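Local atomic coordinates of leucyl-tRNA synthetase (Giardia intestinalis, PDB entry 3PZ6), a protein that probably joins leucine to tRNA(Leu) using ATP, the chain here being its CP1 domain, which edits by deacylating mischarged tRNA. Residues G13-L18 with Q300-S305; E17-T22 with T156-L161. The protein carries 2 engineered substitutions. One frame throughout, in Å; residues are numbered along the deposited sequence.

In the fold
Contacts 1 and 2 follow one another along the same edge of strand 10-18, their centres about 13 Å apart. Odd-numbered residues from Gly13 to Ile19 bond first to 300-302 and then to strand 156-158, both antiparallel, while Ile14, Leu16 and Leu18 bond on the other edge to strand 79-86. Pro160, leaving contact 2, fills the junction: its CG lies 3.3 Å from Ile14 CG2, and its CB 3.4 Å from Gln300 CD. Strand 79-86 ends at Thr86, the start of a threonine-rich segment that lines the editing pocket in related leucyl-tRNA synthetases, so both contacts probably lie in the sheet that carries this segment.

Contact 1 (G13-L18 with Q300-S305); sequences GIKLEL and QCIVYS
Gly13 and Ile302 form an antiparallel hydrogen-bonded pair, Gly13 N to Ile302 O and Ile302 N to Gly13 O both at 2.8 Å, and the strand axes approach to 4.6 Å at 154°. Ile14 and Cys301 make the next, non-hydrogen-bonded pair, and beyond them Lys15 N reaches Gln300 O at 2.8 Å, from above the carbonyl plane. Ile302 N lies in the plane of the Gly13 carbonyl, whose oxygen also receives a CA-H contact from Cys301 CA at 3.2 Å. Lys15 spreads its aliphatic chain across the neighbouring backbone, its CB 3.3 Å from Gln300 O. Farther out, Lys15 CD meets Ile302 CG1 at 4.2 Å. A bend at chi3 (78°) turns the outer part of the lysine, whose ammonium group makes a cation-pi contact with Tyr81. These strands bring the two ends of the CP1 domain together in its central mixed sheet, as expected of a module inserted into a class I synthetase. On the face bearing Ile14 and Cys301, CD1 of the isoleucine approaches CB of the cysteine at 4.4 Å, and Leu295 of helix 284-297 packs on both. The opposite face carries Ile302 and the ring of Tyr304; with chi1 at 73° the ring leans back along the sheet and presents its edge to Gly13 N, beside a residue without a side chain.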
ATOM      1  N   GLY A  13       3.165  -1.285  10.283  1.00 37.82           N
ATOM      2  CA  GLY A  13       3.732  -0.713   9.073  1.00 34.43           C
ATOM      3  C   GLY A  13       3.958  -1.786   8.032  1.00 34.45           C
ATOM      4  O   GLY A  13       4.869  -2.591   8.164  1.00 38.76           O
ATOM      5  N   ILE A  14       3.127  -1.789   6.995  1.00 31.96           N
ATOM      6  CA  ILE A  14       3.186  -2.813   5.961  1.00 30.52           C
ATOM      7  C   ILE A  14       4.345  -2.539   5.012  1.00 28.46           C
ATOM      8  O   ILE A  14       4.487  -1.428   4.506  1.00 34.49           O
ATOM      9  CB  ILE A  14       1.845  -2.915   5.187  1.00 29.62           C
ATOM     10  CG1 ILE A  14       0.674  -3.183   6.140  1.00 27.73           C
ATOM     11  CG2 ILE A  14       1.907  -3.989   4.112  1.00 26.16           C
ATOM     12  CD1 ILE A  14       0.707  -4.526   6.879  1.00 29.08           C
ATOM     13  N   LYS A  15       5.174  -3.553   4.785  1.00 23.44           N
ATOM     14  CA  LYS A  15       6.317  -3.422   3.895  1.00 25.47           C
ATOM     15  C   LYS A  15       5.912  -3.661   2.442  1.00 36.88           C
ATOM     16  O   LYS A  15       5.811  -4.802   1.986  1.00 36.42           O
ATOM     17  CB  LYS A  15       7.446  -4.365   4.309  1.00 32.39           C
ATOM     18  CG  LYS A  15       8.213  -3.909   5.544  1.00 37.31           C
ATOM     19  CD  LYS A  15       9.037  -5.030   6.154  1.00 33.83           C
ATOM     20  CE  LYS A  15      10.324  -5.291   5.383  1.00 41.15           C
ATOM     21  NZ  LYS A  15      11.253  -6.171   6.157  1.00 46.80           N
ATOM     22  N   LEU A  16       5.666  -2.570   1.726  1.00 33.31           N
ATOM     23  CA  LEU A  16       5.340  -2.645   0.315  1.00 33.13           C
ATOM     24  C   LEU A  16       6.632  -2.588  -0.487  1.00 35.33           C
ATOM     25  O   LEU A  16       7.270  -1.538  -0.584  1.00 36.65           O
ATOM     26  CB  LEU A  16       4.393  -1.510  -0.075  1.00 29.10           C
ATOM     27  CG  LEU A  16       3.082  -1.367   0.695  1.00 29.61           C
ATOM     28  CD1 LEU A  16       2.411  -0.050   0.324  1.00 26.85           C
ATOM     29  CD2 LEU A  16       2.144  -2.541   0.434  1.00 27.10           C
ATOM     30  N   GLU A  17       7.025  -3.726  -1.051  1.00 35.17           N
ATOM     31  CA  GLU A  17       8.313  -3.826  -1.728  1.00 38.16           C
ATOM     32  C   GLU A  17       8.276  -3.168  -3.099  1.00 35.48           C
ATOM     33  O   GLU A  17       7.501  -3.566  -3.972  1.00 31.73           O
ATOM     34  CB  GLU A  17       8.763  -5.286  -1.854  1.00 37.05           C
ATOM     35  CG  GLU A  17      10.246  -5.440  -2.200  1.00 40.32           C
ATOM     36  CD  GLU A  17      10.659  -6.876  -2.514  1.00 57.76           C
ATOM     37  OE1 GLU A  17      11.549  -7.056  -3.377  1.00 60.05           O
ATOM     38  OE2 GLU A  17      10.110  -7.822  -1.903  1.00 56.50           O
ATOM     39  N   LEU A  18       9.118  -2.159  -3.276  1.00 31.05           N
ATOM     40  CA  LEU A  18       9.305  -1.556  -4.579  1.00 32.59           C
ATOM     41  C   LEU A  18       9.986  -2.580  -5.473  1.00 31.01           C
ATOM     42  O   LEU A  18      11.129  -2.961  -5.236  1.00 33.00           O
ATOM     43  CB  LEU A  18      10.136  -0.279  -4.472  1.00 32.84           C
ATOM     44  CG  LEU A  18      10.260   0.583  -5.731  1.00 35.43           C
ATOM     45  CD1 LEU A  18       8.917   1.172  -6.138  1.00 36.18           C
ATOM     46  CD2 LEU A  18      11.267   1.690  -5.495  1.00 31.05           C
ATOM     47  N   GLN A 300       6.948  -9.052   6.737  1.00 43.50           N
ATOM     48  CA  GLN A 300       6.259  -8.214   5.775  1.00 40.95           C
ATOM     49  C   GLN A 300       5.722  -6.969   6.462  1.00 37.99           C
ATOM     50  O   GLN A 300       5.060  -6.139   5.839  1.00 39.55           O
ATOM     51  CB  GLN A 300       5.124  -8.998   5.107  1.00 37.94           C
ATOM     52  CG  GLN A 300       5.576  -9.993   4.034  1.00 40.31           C
ATOM     53  CD  GLN A 300       4.456 -10.915   3.559  1.00 37.18           C
ATOM     54  OE1 GLN A 300       3.531 -11.228   4.306  1.00 32.32           O
ATOM     55  NE2 GLN A 300       4.543 -11.350   2.309  1.00 32.93           N
ATOM     56  N   CYS A 301       6.011  -6.840   7.751  1.00 33.16           N
ATOM     57  CA  CYS A 301       5.629  -5.646   8.482  1.00 38.74           C
ATOM     58  C   CYS A 301       6.650  -5.235   9.542  1.00 40.82           C
ATOM     59  O   CYS A 301       7.497  -6.030   9.950  1.00 43.31           O
ATOM     60  CB  CYS A 301       4.235  -5.809   9.100  1.00 42.83           C
ATOM     61  SG  CYS A 301       4.201  -6.583  10.730  1.00 52.85           S
ATOM     62  N   ILE A 302       6.559  -3.974   9.957  1.00 36.49           N
ATOM     63  CA  ILE A 302       7.320  -3.430  11.070  1.00 33.11           C
ATOM     64  C   ILE A 302       6.320  -2.838  12.058  1.00 38.89           C
ATOM     65  O   ILE A 302       5.498  -1.994  11.695  1.00 40.98           O
ATOM     66  CB  ILE A 302       8.305  -2.338  10.594  1.00 38.22           C
ATOM     67  CG1 ILE A 302       9.440  -2.958   9.773  1.00 38.49           C
ATOM     68  CG2 ILE A 302       8.866  -1.549  11.786  1.00 45.64           C
ATOM     69  CD1 ILE A 302      10.213  -1.960   8.925  1.00 35.44           C
ATOM     70  N   VAL A 303       6.375  -3.292  13.305  1.00 44.20           N
ATOM     71  CA  VAL A 303       5.454  -2.808  14.329  1.00 44.20           C
ATOM     72  C   VAL A 303       6.113  -1.658  15.073  1.00 45.46           C
ATOM     73  O   VAL A 303       7.259  -1.773  15.501  1.00 51.58           O
ATOM     74  CB  VAL A 303       5.034  -3.930  15.318  1.00 43.35           C
ATOM     75  CG1 VAL A 303       3.979  -3.423  16.296  1.00 44.72           C
ATOM     76  CG2 VAL A 303       4.508  -5.149  14.568  1.00 42.21           C
ATOM     77  N   TYR A 304       5.393  -0.546  15.206  1.00 42.60           N
ATOM     78  CA  TYR A 304       5.897   0.619  15.937  1.00 50.00           C
ATOM     79  C   TYR A 304       4.795   1.353  16.712  1.00 53.64           C
ATOM     80  O   TYR A 304       3.653   0.893  16.757  1.00 54.70           O
ATOM     81  CB  TYR A 304       6.678   1.565  15.003  1.00 54.58           C
ATOM     82  CG  TYR A 304       5.847   2.381  14.028  1.00 48.83           C
ATOM     83  CD1 TYR A 304       5.635   3.742  14.242  1.00 49.11           C
ATOM     84  CD2 TYR A 304       5.302   1.801  12.880  1.00 45.36           C
ATOM     85  CE1 TYR A 304       4.889   4.503  13.348  1.00 48.77           C
ATOM     86  CE2 TYR A 304       4.556   2.554  11.983  1.00 40.95           C
ATOM     87  CZ  TYR A 304       4.353   3.903  12.223  1.00 48.03           C
ATOM     88  OH  TYR A 304       3.609   4.653  11.345  1.00 46.91           O
ATOM     89  N   SER A 305       5.146   2.476  17.338  1.00 53.56           N
ATOM     90  CA  SER A 305       4.195   3.264  18.128  1.00 55.96           C
ATOM     91  C   SER A 305       4.441   4.771  18.016  1.00 53.73           C
ATOM     92  O   SER A 305       5.539   5.204  17.670  1.00 54.60           O
ATOM     93  CB  SER A 305       4.200   2.811  19.596  1.00 54.49           C
ATOM     94  OG  SER A 305       5.472   2.319  19.982  1.00 53.52           O
TER

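Contact 2 (E17-T22 with T156-L161); sequences ELINYT and TVRAPL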
ATOM      1  N   GLU A  17       7.025  -3.726  -1.051  1.00 35.17           N
ATOM      2  CA  GLU A  17       8.313  -3.826  -1.728  1.00 38.16           C
ATOM      3  C   GLU A  17       8.276  -3.168  -3.099  1.00 35.48           C
ATOM      4  O   GLU A  17       7.501  -3.566  -3.972  1.00 31.73           O
ATOM      5  CB  GLU A  17       8.763  -5.286  -1.854  1.00 37.05           C
ATOM      6  CG  GLU A  17      10.246  -5.440  -2.200  1.00 40.32           C
ATOM      7  CD  GLU A  17      10.659  -6.876  -2.514  1.00 57.76           C
ATOM      8  OE1 GLU A  17      11.549  -7.056  -3.377  1.00 60.05           O
ATOM      9  OE2 GLU A  17      10.110  -7.822  -1.903  1.00 56.50           O
ATOM     10  N   LEU A  18       9.118  -2.159  -3.276  1.00 31.05           N
ATOM     11  CA  LEU A  18       9.305  -1.556  -4.579  1.00 32.59           C
ATOM     12  C   LEU A  18       9.986  -2.580  -5.473  1.00 31.01           C
ATOM     13  O   LEU A  18      11.129  -2.961  -5.236  1.00 33.00           O
ATOM     14  CB  LEU A  18      10.136  -0.279  -4.472  1.00 32.84           C
ATOM     15  CG  LEU A  18      10.260   0.583  -5.731  1.00 35.43           C
ATOM     16  CD1 LEU A  18       8.917   1.172  -6.138  1.00 36.18           C
ATOM     17  CD2 LEU A  18      11.267   1.690  -5.495  1.00 31.05           C
ATOM     18  N   ILE A  19       9.254  -3.035  -6.481  1.00 34.58           N
ATOM     19  CA  ILE A  19       9.709  -4.088  -7.379  1.00 32.95           C
ATOM     20  C   ILE A  19      10.975  -3.685  -8.125  1.00 33.77           C
ATOM     21  O   ILE A  19      11.050  -2.608  -8.705  1.00 35.63           O
ATOM     22  CB  ILE A  19       8.595  -4.490  -8.372  1.00 32.62           C
ATOM     23  CG1 ILE A  19       7.381  -5.016  -7.600  1.00 30.60           C
ATOM     24  CG2 ILE A  19       9.100  -5.524  -9.371  1.00 36.05           C
ATOM     25  CD1 ILE A  19       6.159  -5.250  -8.447  1.00 31.12           C
ATOM     26  N   ASN A  20      11.976  -4.554  -8.081  1.00 42.64           N
ATOM     27  CA  ASN A  20      13.206  -4.340  -8.820  1.00 40.22           C
ATOM     28  C   ASN A  20      13.148  -5.126 -10.120  1.00 44.51           C
ATOM     29  O   ASN A  20      13.278  -6.355 -10.128  1.00 46.91           O
ATOM     30  CB  ASN A  20      14.420  -4.740  -7.979  1.00 40.63           C
ATOM     31  CG  ASN A  20      15.704  -4.071  -8.437  1.00 40.67           C
ATOM     32  OD1 ASN A  20      15.968  -3.941  -9.632  1.00 37.70           O
ATOM     33  ND2 ASN A  20      16.518  -3.650  -7.475  1.00 42.20           N
ATOM     34  N   TYR A  21      12.937  -4.405 -11.217  1.00 41.23           N
ATOM     35  CA  TYR A  21      12.784  -5.023 -12.525  1.00 43.05           C
ATOM     36  C   TYR A  21      14.113  -5.462 -13.126  1.00 50.70           C
ATOM     37  O   TYR A  21      14.137  -6.282 -14.045  1.00 60.72           O
ATOM     38  CB  TYR A  21      12.018  -4.098 -13.467  1.00 46.97           C
ATOM     39  CG  TYR A  21      10.559  -3.959 -13.084  1.00 45.66           C
ATOM     40  CD1 TYR A  21       9.617  -4.887 -13.523  1.00 41.86           C
ATOM     41  CD2 TYR A  21      10.125  -2.917 -12.266  1.00 35.85           C
ATOM     42  CE1 TYR A  21       8.283  -4.777 -13.171  1.00 41.45           C
ATOM     43  CE2 TYR A  21       8.789  -2.798 -11.908  1.00 39.61           C
ATOM     44  CZ  TYR A  21       7.876  -3.734 -12.368  1.00 41.79           C
ATOM     45  OH  TYR A  21       6.552  -3.640 -12.028  1.00 39.76           O
ATOM     46  N   THR A  22      15.209  -4.914 -12.604  1.00 45.59           N
ATOM     47  CA  THR A  22      16.546  -5.339 -12.998  1.00 49.62           C
ATOM     48  C   THR A  22      16.804  -6.751 -12.487  1.00 57.87           C
ATOM     49  O   THR A  22      17.144  -7.644 -13.270  1.00 63.93           O
ATOM     50  CB  THR A  22      17.630  -4.364 -12.486  1.00 59.71           C
ATOM     51  OG1 THR A  22      17.536  -3.126 -13.203  1.00 59.79           O
ATOM     52  CG2 THR A  22      19.026  -4.943 -12.679  1.00 58.78           C
ATOM     53  N   THR A 156       5.329   0.597  -8.939  1.00 25.39           N
ATOM     54  CA  THR A 156       4.690  -0.678  -8.638  1.00 27.53           C
ATOM     55  C   THR A 156       5.340  -1.337  -7.442  1.00 25.33           C
ATOM     56  O   THR A 156       6.565  -1.344  -7.311  1.00 25.04           O
ATOM     57  CB  THR A 156       4.725  -1.673  -9.815  1.00 25.22           C
ATOM     58  OG1 THR A 156       6.079  -1.949 -10.153  1.00 36.32           O
ATOM     59  CG2 THR A 156       4.033  -1.123 -11.017  1.00 26.72           C
ATOM     60  N   VAL A 157       4.508  -1.889  -6.571  1.00 21.23           N
ATOM     61  CA  VAL A 157       4.998  -2.584  -5.401  1.00 26.63           C
ATOM     62  C   VAL A 157       4.425  -3.996  -5.312  1.00 29.14           C
ATOM     63  O   VAL A 157       3.402  -4.308  -5.931  1.00 26.02           O
ATOM     64  CB  VAL A 157       4.773  -1.767  -4.073  1.00 26.53           C
ATOM     65  CG1 VAL A 157       5.648  -0.494  -4.059  1.00 23.75           C
ATOM     66  CG2 VAL A 157       3.294  -1.430  -3.840  1.00 18.45           C
ATOM     67  N   ARG A 158       5.116  -4.851  -4.564  1.00 31.91           N
ATOM     68  CA  ARG A 158       4.627  -6.184  -4.250  1.00 27.38           C
ATOM     69  C   ARG A 158       3.932  -6.022  -2.913  1.00 31.16           C
ATOM     70  O   ARG A 158       4.573  -5.670  -1.923  1.00 41.82           O
ATOM     71  CB  ARG A 158       5.795  -7.163  -4.138  1.00 32.02           C
ATOM     72  CG  ARG A 158       5.463  -8.629  -4.464  1.00 53.58           C
ATOM     73  CD  ARG A 158       6.012  -9.067  -5.846  1.00 57.67           C
ATOM     74  NE  ARG A 158       7.479  -9.001  -5.898  1.00 65.48           N
ATOM     75  CZ  ARG A 158       8.217  -9.022  -7.011  1.00 61.87           C
ATOM     76  NH1 ARG A 158       7.646  -9.118  -8.210  1.00 41.95           N
ATOM     77  NH2 ARG A 158       9.540  -8.940  -6.916  1.00 50.65           N
ATOM     78  N   ALA A 159       2.619  -6.224  -2.884  1.00 27.57           N
ATOM     79  CA  ALA A 159       1.861  -6.063  -1.649  1.00 24.02           C
ATOM     80  C   ALA A 159       1.686  -7.385  -0.919  1.00 27.09           C
ATOM     81  O   ALA A 159       1.173  -8.352  -1.480  1.00 35.67           O
ATOM     82  CB  ALA A 159       0.516  -5.431  -1.919  1.00 24.39           C
ATOM     83  N   PRO A 160       2.102  -7.433   0.349  1.00 30.53           N
ATOM     84  CA  PRO A 160       1.945  -8.662   1.109  1.00 29.35           C
ATOM     85  C   PRO A 160       0.483  -9.101   1.221  1.00 32.22           C
ATOM     86  O   PRO A 160      -0.415  -8.255   1.315  1.00 29.38           O
ATOM     87  CB  PRO A 160       2.500  -8.294   2.486  1.00 28.19           C
ATOM     88  CG  PRO A 160       2.466  -6.829   2.543  1.00 32.25           C
ATOM     89  CD  PRO A 160       2.673  -6.345   1.163  1.00 32.79           C
ATOM     90  N   LEU A 161       0.275 -10.421   1.175  1.00 35.16           N
ATOM     91  CA  LEU A 161      -1.026 -11.088   1.368  1.00 29.88           C
ATOM     92  C   LEU A 161      -2.039 -10.906   0.237  1.00 30.97           C
ATOM     93  O   LEU A 161      -2.951 -11.722   0.084  1.00 32.73           O
ATOM     94  CB  LEU A 161      -1.641 -10.720   2.724  1.00 33.99           C
ATOM     95  CG  LEU A 161      -1.322 -11.604   3.940  1.00 37.90           C
ATOM     96  CD1 LEU A 161       0.074 -12.239   3.897  1.00 31.39           C
ATOM     97  CD2 LEU A 161      -1.513 -10.795   5.213  1.00 32.15           C
TER
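Glu17 and Arg158 exchange two backbone bonds as an antiparallel hydrogen-bonded pair: Arg158 N to Glu17 O at 2.8 Å, in the carbonyl plane, and the longer Glu17 N to Arg158 O at 3.2 Å. A third bond, Ile19 N to Thr156 O at 3.3 Å, is nearly straight (165° at the hydrogen). Strand 156-158 thus pairs with the C-terminal end of strand 10-18 in the mixed sheet of the CP1 domain, where the chain turns into helix 21-25. Thr156 O has a second donor in Asn63 ND2, which also serves Ile19 O, so helix 61-71 ties both backbones where they part. Farther along the chain, Tyr21 OH and Thr156 OG1 share a 2.6 Å hydrogen bond that either hydroxyl may donate. The threonine oxygen, placed by chi1 of 60°, lies in plane at the edge of the tyrosine ring and has a further hydrogen-bond partner outside the pair. Ile19 fills the angle between the flat groups: CG2 lies over the rim of one Tyr21 ring face, CG1 4.1 Å above the centre of the Arg158 guanidinium. Leu18 CD1 and Val157 CG1 meet at 4.2 Å on the other side of the sheet. As N-cap of helix 21-25, Asn20 OD1 accepts weakly from Thr22 N. Glu17 OE1 is hydrogen-bonded outside the two segments and forms a weak, long ion pair with Lys79. Arg158 NH2, 4.5 Å from Glu17 OE1, is too distant for a salt bridge; its attraction probably adds modestly to a contact held chiefly by backbone bonds, the shared Asn63 amide and one hydroxyl pair.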